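Side-chain contacts in capsule biosynthesis protein CapD proenzyme (Bacillus anthracis, PDB 3G9K), which cleaves the poly-gamma-D-glutamate capsule and joins it by an amide bond to meso-diaminopimelic acid of the peptidoglycan: residues Y110-D113 / P119-E122; I99-F104 / K214-E219; K191-G196 / R200-T205. All coordinates share one frame; numbering follows the deposited sequence.

Interaction 1: Y110-D113 / P119-E122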
loop_
_atom_site.group_PDB
_atom_site.type_symbol
_atom_site.label_atom_id
_atom_site.label_comp_id
_atom_site.label_asym_id
_atom_site.label_seq_id
_atom_site.Cartn_x
_atom_site.Cartn_y
_atom_site.Cartn_z
ATOM N N TYR A 110 15.615 5.332 -8.666
ATOM C CA TYR A 110 15.021 6.293 -9.600
ATOM C C TYR A 110 14.382 7.498 -8.897
ATOM O O TYR A 110 14.556 8.652 -9.291
ATOM C CB TYR A 110 13.961 5.629 -10.477
ATOM C CG TYR A 110 13.406 6.569 -11.529
ATOM C CD1 TYR A 110 12.467 7.549 -11.194
ATOM C CD2 TYR A 110 13.862 6.515 -12.857
ATOM C CE1 TYR A 110 12.005 8.436 -12.135
ATOM C CE2 TYR A 110 13.387 7.405 -13.816
ATOM C CZ TYR A 110 12.473 8.350 -13.443
ATOM O OH TYR A 110 12.006 9.242 -14.381
ATOM N N ILE A 111 13.619 7.202 -7.856
ATOM C CA ILE A 111 13.006 8.213 -7.005
ATOM C C ILE A 111 14.065 9.076 -6.374
ATOM O O ILE A 111 13.982 10.282 -6.396
ATOM C CB ILE A 111 12.128 7.542 -5.906
ATOM C CG1 ILE A 111 10.887 6.948 -6.601
ATOM C CG2 ILE A 111 11.762 8.565 -4.760
ATOM C CD1 ILE A 111 10.016 5.909 -5.767
ATOM N N HIS A 112 15.078 8.451 -5.770
ATOM C CA HIS A 112 16.148 9.235 -5.214
ATOM C C HIS A 112 16.816 10.186 -6.227
ATOM O O HIS A 112 17.010 11.372 -5.934
ATOM C CB HIS A 112 17.236 8.332 -4.637
ATOM C CG HIS A 112 18.470 9.090 -4.278
ATOM N ND1 HIS A 112 19.467 9.356 -5.194
ATOM C CD2 HIS A 112 18.818 9.726 -3.135
ATOM C CE1 HIS A 112 20.393 10.103 -4.614
ATOM N NE2 HIS A 112 20.013 10.361 -3.376
ATOM N N ASP A 113 17.196 9.652 -7.383
ATOM C CA ASP A 113 17.997 10.409 -8.345
ATOM C C ASP A 113 17.209 11.538 -8.989
ATOM O O ASP A 113 17.788 12.527 -9.466
ATOM C CB ASP A 113 18.505 9.494 -9.438
ATOM C CG ASP A 113 19.568 8.539 -8.944
ATOM O OD1 ASP A 113 19.988 8.595 -7.758
ATOM O OD2 ASP A 113 19.978 7.703 -9.750
ATOM N N PRO A 119 22.216 11.902 -0.206
ATOM C CA PRO A 119 22.756 10.731 -0.903
ATOM C C PRO A 119 22.109 9.428 -0.447
ATOM O O PRO A 119 21.708 9.299 0.715
ATOM C CB PRO A 119 24.233 10.725 -0.488
ATOM C CG PRO A 119 24.285 11.527 0.741
ATOM C CD PRO A 119 23.237 12.577 0.604
HETATM N N MSE A 120 22.060 8.481 -1.381
HETATM C CA MSE A 120 21.382 7.217 -1.143
HETATM C C MSE A 120 21.945 6.443 0.042
HETATM O O MSE A 120 21.189 5.914 0.859
HETATM C CB MSE A 120 21.416 6.367 -2.412
HETATM C CG MSE A 120 20.524 5.172 -2.338
HETATM SE SE MSE A 120 18.708 5.788 -2.019
HETATM C CE MSE A 120 17.933 5.072 -3.615
ATOM N N GLY A 121 23.262 6.401 0.154
ATOM C CA GLY A 121 23.867 5.606 1.184
ATOM C C GLY A 121 23.280 5.853 2.546
ATOM O O GLY A 121 22.958 4.956 3.260
ATOM N N GLU A 122 23.161 7.108 2.895
ATOM C CA GLU A 122 22.607 7.523 4.185
ATOM C C GLU A 122 21.188 7.002 4.416
ATOM O O GLU A 122 20.820 6.603 5.517
ATOM C CB GLU A 122 22.502 9.052 4.287
ATOM C CG GLU A 122 23.755 9.831 4.222
ATOM C CD GLU A 122 23.514 11.350 4.317
ATOM O OE1 GLU A 122 22.390 11.794 4.679
ATOM O OE2 GLU A 122 24.446 12.105 4.038
#

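Interaction 2: I99-F104 / K214-E219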
loop_
_atom_site.group_PDB
_atom_site.type_symbol
_atom_site.label_atom_id
_atom_site.label_comp_id
_atom_site.label_asym_id
_atom_site.label_seq_id
_atom_site.Cartn_x
_atom_site.Cartn_y
_atom_site.Cartn_z
ATOM N N ILE A 99 6.881 -15.570 -10.416
ATOM C CA ILE A 99 7.642 -14.493 -9.730
ATOM C C ILE A 99 7.997 -13.441 -10.763
ATOM O O ILE A 99 8.442 -13.788 -11.864
ATOM C CB ILE A 99 8.901 -15.044 -9.053
ATOM C CG1 ILE A 99 8.524 -16.084 -8.009
ATOM C CG2 ILE A 99 9.762 -13.909 -8.445
ATOM C CD1 ILE A 99 9.673 -16.850 -7.392
ATOM N N GLY A 100 7.761 -12.168 -10.438
ATOM C CA GLY A 100 7.984 -11.049 -11.371
ATOM C C GLY A 100 9.359 -10.486 -11.108
ATOM O O GLY A 100 9.932 -10.760 -10.051
ATOM N N VAL A 101 9.939 -9.760 -12.061
ATOM C CA VAL A 101 11.260 -9.159 -11.808
ATOM C C VAL A 101 11.045 -8.048 -10.766
ATOM O O VAL A 101 10.263 -7.137 -11.006
ATOM C CB VAL A 101 11.892 -8.584 -13.086
ATOM C CG1 VAL A 101 13.220 -7.914 -12.736
ATOM C CG2 VAL A 101 12.084 -9.690 -14.123
ATOM N N PRO A 102 11.677 -8.127 -9.597
ATOM C CA PRO A 102 11.417 -7.087 -8.548
ATOM C C PRO A 102 11.786 -5.677 -8.936
ATOM O O PRO A 102 12.870 -5.470 -9.536
ATOM C CB PRO A 102 12.263 -7.588 -7.369
ATOM C CG PRO A 102 12.497 -8.957 -7.651
ATOM C CD PRO A 102 12.587 -9.145 -9.090
ATOM N N GLY A 103 10.882 -4.729 -8.625
ATOM C CA GLY A 103 11.035 -3.351 -8.964
ATOM C C GLY A 103 11.441 -2.398 -7.862
ATOM O O GLY A 103 11.894 -1.280 -8.173
ATOM N N PHE A 104 11.293 -2.831 -6.599
ATOM C CA PHE A 104 11.532 -2.002 -5.424
ATOM C C PHE A 104 12.883 -1.220 -5.464
ATOM O O PHE A 104 12.906 0.033 -5.337
ATOM C CB PHE A 104 11.501 -2.909 -4.172
ATOM C CG PHE A 104 11.594 -2.159 -2.877
ATOM C CD1 PHE A 104 12.842 -1.809 -2.344
ATOM C CD2 PHE A 104 10.458 -1.828 -2.160
ATOM C CE1 PHE A 104 12.959 -1.114 -1.145
ATOM C CE2 PHE A 104 10.560 -1.124 -0.951
ATOM C CZ PHE A 104 11.835 -0.790 -0.444
ATOM N N LYS A 214 18.324 -7.699 -15.310
ATOM C CA LYS A 214 19.075 -6.471 -15.617
ATOM C C LYS A 214 18.254 -5.487 -16.400
ATOM O O LYS A 214 18.476 -4.260 -16.311
ATOM C CB LYS A 214 20.344 -6.829 -16.442
ATOM C CG LYS A 214 21.354 -5.676 -16.559
ATOM C CD LYS A 214 22.638 -6.054 -17.287
ATOM C CE LYS A 214 23.418 -4.752 -17.610
ATOM N NZ LYS A 214 24.542 -4.962 -18.581
ATOM N N GLY A 215 17.282 -6.004 -17.161
ATOM C CA GLY A 215 16.504 -5.191 -18.038
ATOM C C GLY A 215 15.339 -4.478 -17.388
ATOM O O GLY A 215 14.568 -3.814 -18.078
ATOM N N TYR A 216 15.198 -4.628 -16.083
ATOM C CA TYR A 216 14.097 -4.010 -15.379
ATOM C C TYR A 216 14.144 -2.493 -15.551
ATOM O O TYR A 216 15.194 -1.891 -15.395
ATOM C CB TYR A 216 14.115 -4.338 -13.880
ATOM C CG TYR A 216 12.884 -3.695 -13.225
ATOM C CD1 TYR A 216 12.932 -2.414 -12.692
ATOM C CD2 TYR A 216 11.646 -4.362 -13.233
ATOM C CE1 TYR A 216 11.799 -1.815 -12.135
ATOM C CE2 TYR A 216 10.500 -3.760 -12.676
ATOM C CZ TYR A 216 10.582 -2.494 -12.149
ATOM O OH TYR A 216 9.466 -1.883 -11.630
ATOM N N LYS A 217 12.993 -1.889 -15.843
ATOM C CA LYS A 217 12.859 -0.424 -15.931
ATOM C C LYS A 217 11.631 0.091 -15.179
ATOM O O LYS A 217 10.527 -0.465 -15.311
ATOM C CB LYS A 217 12.741 0.018 -17.386
ATOM C CG LYS A 217 14.011 -0.250 -18.218
ATOM C CD LYS A 217 15.248 0.472 -17.653
ATOM C CE LYS A 217 16.544 0.008 -18.322
ATOM N NZ LYS A 217 17.720 0.122 -17.396
ATOM N N VAL A 218 11.843 1.139 -14.392
ATOM C CA VAL A 218 10.747 1.897 -13.765
ATOM C C VAL A 218 9.934 2.646 -14.816
ATOM O O VAL A 218 10.464 2.976 -15.867
ATOM C CB VAL A 218 11.295 2.915 -12.750
ATOM C CG1 VAL A 218 10.199 3.736 -12.203
ATOM C CG2 VAL A 218 12.000 2.192 -11.631
ATOM N N GLU A 219 8.660 2.879 -14.538
ATOM C CA GLU A 219 7.845 3.786 -15.366
ATOM C C GLU A 219 7.394 4.995 -14.549
ATOM O O GLU A 219 6.954 4.842 -13.391
ATOM C CB GLU A 219 6.663 3.036 -15.950
ATOM C CG GLU A 219 7.084 1.838 -16.828
ATOM C CD GLU A 219 7.782 2.257 -18.149
ATOM O OE1 GLU A 219 7.582 3.404 -18.585
ATOM O OE2 GLU A 219 8.560 1.453 -18.731
#

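Interaction 3: K191-G196 / R200-T205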
loop_
_atom_site.group_PDB
_atom_site.type_symbol
_atom_site.label_atom_id
_atom_site.label_comp_id
_atom_site.label_asym_id
_atom_site.label_seq_id
_atom_site.Cartn_x
_atom_site.Cartn_y
_atom_site.Cartn_z
ATOM N N LYS A 191 22.807 -1.778 -9.321
ATOM C CA LYS A 191 23.627 -2.879 -9.850
ATOM C C LYS A 191 23.925 -3.958 -8.826
ATOM O O LYS A 191 24.140 -5.112 -9.186
ATOM C CB LYS A 191 24.976 -2.374 -10.420
ATOM C CG LYS A 191 24.825 -1.588 -11.738
ATOM C CD LYS A 191 26.182 -1.149 -12.301
ATOM C CE LYS A 191 26.028 -0.574 -13.715
ATOM N NZ LYS A 191 25.646 -1.635 -14.707
ATOM N N GLY A 192 23.994 -3.575 -7.552
ATOM C CA GLY A 192 24.185 -4.510 -6.461
ATOM C C GLY A 192 23.076 -5.526 -6.287
ATOM O O GLY A 192 23.261 -6.479 -5.574
ATOM N N PHE A 193 21.901 -5.237 -6.847
ATOM C CA PHE A 193 20.732 -6.141 -6.824
ATOM C C PHE A 193 20.516 -6.793 -8.204
ATOM O O PHE A 193 20.337 -7.998 -8.267
ATOM C CB PHE A 193 19.497 -5.354 -6.408
ATOM C CG PHE A 193 18.229 -6.176 -6.264
ATOM C CD1 PHE A 193 17.883 -6.739 -5.043
ATOM C CD2 PHE A 193 17.335 -6.309 -7.328
ATOM C CE1 PHE A 193 16.719 -7.455 -4.885
ATOM C CE2 PHE A 193 16.155 -7.030 -7.172
ATOM C CZ PHE A 193 15.853 -7.608 -5.968
ATOM N N TYR A 194 20.536 -5.978 -9.286
ATOM C CA TYR A 194 20.124 -6.399 -10.625
ATOM C C TYR A 194 21.261 -7.014 -11.455
ATOM O O TYR A 194 21.036 -7.456 -12.559
ATOM C CB TYR A 194 19.474 -5.233 -11.362
ATOM C CG TYR A 194 18.175 -4.761 -10.751
ATOM C CD1 TYR A 194 16.965 -5.387 -11.044
ATOM C CD2 TYR A 194 18.175 -3.756 -9.791
ATOM C CE1 TYR A 194 15.797 -4.987 -10.443
ATOM C CE2 TYR A 194 17.037 -3.337 -9.202
ATOM C CZ TYR A 194 15.819 -3.949 -9.525
ATOM O OH TYR A 194 14.679 -3.513 -8.917
ATOM N N GLU A 195 22.462 -7.114 -10.877
ATOM C CA GLU A 195 23.603 -7.739 -11.533
ATOM C C GLU A 195 24.406 -8.397 -10.438
ATOM O O GLU A 195 24.054 -8.304 -9.278
ATOM C CB GLU A 195 24.441 -6.728 -12.303
ATOM C CG GLU A 195 23.674 -5.929 -13.349
ATOM C CD GLU A 195 24.544 -4.870 -14.008
ATOM O OE1 GLU A 195 25.746 -5.102 -14.178
ATOM O OE2 GLU A 195 24.034 -3.801 -14.339
ATOM N N GLY A 196 25.455 -9.117 -10.807
ATOM C CA GLY A 196 26.332 -9.722 -9.824
ATOM C C GLY A 196 25.738 -10.890 -9.094
ATOM O O GLY A 196 24.801 -11.534 -9.556
ATOM N N ARG A 200 22.491 -13.302 -9.616
ATOM C CA ARG A 200 22.661 -14.728 -9.787
ATOM C C ARG A 200 21.761 -15.521 -8.814
ATOM O O ARG A 200 21.151 -16.512 -9.235
ATOM C CB ARG A 200 24.140 -15.134 -9.670
ATOM C CG ARG A 200 24.970 -14.751 -10.897
ATOM C CD ARG A 200 26.355 -15.359 -10.885
ATOM N NE ARG A 200 27.219 -14.880 -9.796
ATOM C CZ ARG A 200 27.920 -13.739 -9.809
ATOM N NH1 ARG A 200 27.849 -12.892 -10.841
ATOM N NH2 ARG A 200 28.685 -13.433 -8.763
ATOM N N ALA A 201 21.706 -15.110 -7.537
ATOM C CA ALA A 201 20.846 -15.759 -6.538
ATOM C C ALA A 201 19.368 -15.722 -6.935
ATOM O O ALA A 201 18.665 -16.745 -6.799
ATOM C CB ALA A 201 21.016 -15.106 -5.159
ATOM N N ILE A 202 18.905 -14.562 -7.385
ATOM C CA ILE A 202 17.519 -14.401 -7.854
ATOM C C ILE A 202 17.241 -15.279 -9.060
ATOM O O ILE A 202 16.147 -15.887 -9.195
ATOM C CB ILE A 202 17.205 -12.946 -8.238
ATOM C CG1 ILE A 202 17.333 -12.010 -7.023
ATOM C CG2 ILE A 202 15.773 -12.811 -8.840
ATOM C CD1 ILE A 202 17.393 -10.507 -7.430
ATOM N N SER A 203 18.216 -15.345 -9.961
ATOM C CA SER A 203 18.032 -16.108 -11.187
ATOM C C SER A 203 17.837 -17.570 -10.866
ATOM O O SER A 203 16.978 -18.220 -11.447
ATOM C CB SER A 203 19.211 -15.918 -12.147
ATOM O OG SER A 203 19.018 -16.677 -13.343
ATOM N N LYS A 204 18.651 -18.095 -9.963
ATOM C CA LYS A 204 18.602 -19.489 -9.587
ATOM C C LYS A 204 17.314 -19.829 -8.837
ATOM O O LYS A 204 16.724 -20.873 -9.077
ATOM C CB LYS A 204 19.808 -19.844 -8.726
ATOM C CG LYS A 204 19.817 -21.282 -8.329
ATOM C CD LYS A 204 20.775 -21.571 -7.195
ATOM C CE LYS A 204 20.281 -22.804 -6.387
ATOM N NZ LYS A 204 18.946 -22.516 -5.754
ATOM N N THR A 205 16.839 -18.918 -7.984
ATOM C CA THR A 205 15.735 -19.222 -7.098
ATOM C C THR A 205 14.415 -19.021 -7.828
ATOM O O THR A 205 13.506 -19.846 -7.676
ATOM C CB THR A 205 15.795 -18.357 -5.831
ATOM O OG1 THR A 205 16.981 -18.718 -5.075
ATOM C CG2 THR A 205 14.569 -18.577 -4.977
#

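Interaction 1: Y110-D113 / P119-E122
His112 carries this contact, with Met120, a selenomethionine, as its main partner. CG of His112 is anti to the backbone N (chi1 170°), and its imidazole reaches across to the start of helix 120-133. CB of Met120 sits over the centre of the ring, 4.3 Å from the His112 centroid and 6° off the ring normal. This is a CH-pi contact over one face. SE of Met120 comes in obliquely, 4.5 Å from the same centroid. The Met120 chain bends at chi2 and chi3, and its CE ends 3.5 Å from CB of His112. The two side chains run alongside each other in opposite senses. At the far end of the ring, NE2 of His112 is 3.7 Å from CA of Pro119, the N-cap residue. It also lies 3.4 Å from N of Met120, at an angle too poor for a bond. Its hydrogen bond goes instead to the carbonyl O of Leu118.

Asp113 comes next and fixes the other nitrogen. His112 ND1 donates to Asp113 OD1 at 2.7 Å, within the ring plane and on the anti lone pair. With both nitrogens donating, the imidazole is held against rotation and is probably positively charged.

The contact closes the short connection between helices 104-115 and 120-133 at the protein surface. Both His112 and Met120 also rest on Ile49 of helix 44-58.

Interaction 2: I99-F104 / K214-E219
The carbonyl O of Pro102 lies over one face of the Tyr216 ring, 4.0 Å from CD2, and is hydrogen-bonded to the hydroxyl of Tyr194. The peptide continues along that face. Gly103 N is also above the ring, offset toward the rim. Gly103 CA then comes down to 3.3 Å from Tyr216 CZ and 3.4 Å from Tyr216 OH. This is tight packing, and it is possible because Gly103 has no side chain at that point.

With chi1 at -178°, the Tyr216 ring extends away from its own backbone N and lies along Pro102 and Gly103. Near its root, CB of Tyr216 meets CG1 of Val101 at 3.9 Å. The two side chains pass in opposite directions. The far end of the buried ring is tied down by a hydrogen bond from Tyr216 OH to the carbonyl O of Arg85. Arg55 of the other chain also packs on Tyr216.

One loop leads into helix 104-115 and the other into strand 219-228, an inner strand of the antiparallel sheet. Tyr216 and Val218 touch Ala106 of that helix. Helices beside a sheet are consistent with the Ntn-hydrolase fold of this chain, one of two formed from the CapD precursor.

Interaction 3: K191-G196 / R200-T205
Gly196, Ile202 and Arg200 bury the most surface here, and they form two separate patches. In the first, Arg200 N donates to Gly196 O at 2.9 Å. The Arg200 side chain then folds back over the same peptide group. Its chain bends at chi3 (-65°), which turns the guanidinium flat onto Gly196. One face of the group lies over the Gly196 carbonyl carbon, with NH1 of Arg200 3.4 Å from C of Gly196. The aliphatic part helps too: CG of Arg200 is 3.5 Å from Gly196 O. That oxygen is therefore held by the backbone N-H and flanked by the side chain of one residue.

The backbone bond joins residues four apart, the spacing of an alpha-helical turn, at the start of helix 196-206. The short helix 191-194 comes just before it in this gamma-glutamyltransferase family chain. Across the two segments, only the Phe193-Ile202 pair packs helix 191-194 against helix 196-206.

This second patch is apolar and buried. CG1 of Ile202 stands beside the backbone N (chi1 -63°), and CD1 is carried toward Phe193. It makes a CH-pi contact over one face of the Phe193 ring, offset toward the rim, 3.9 Å from the centroid and 3.6 Å from CZ. The side chains cross at about a right angle. Phe193 CD2 is in turn placed over the centre of the Tyr194 ring. Phe33 of the other chain meets the Phe193 ring and packs on Ile202. On the outer side of the short helix, Lys191 NZ forms a salt bridge with Glu195 OE2 at 2.7 Å.

Interaction 2 is the buried contact of the three and joins residues far apart in sequence. Interaction 1 is at the surface, and interaction 3 is partly buried. Both of these link successive helices and fall between the two segments of interaction 2 along the chain. Helix 104-115 is common ground: it carries 110-113, begins at the end of 99-104, and is touched by Phe193 and Tyr194 at Val105. Tyr110 packs on Val218 and Phe193 on Pro102, so interaction 2 touches both others. The chemistry follows the setting. A polar histidine ring meets selenomethionine at the surface, a tyrosine face meets bare backbone inside, and interaction 3 pairs an outer arginine with an inner apolar patch.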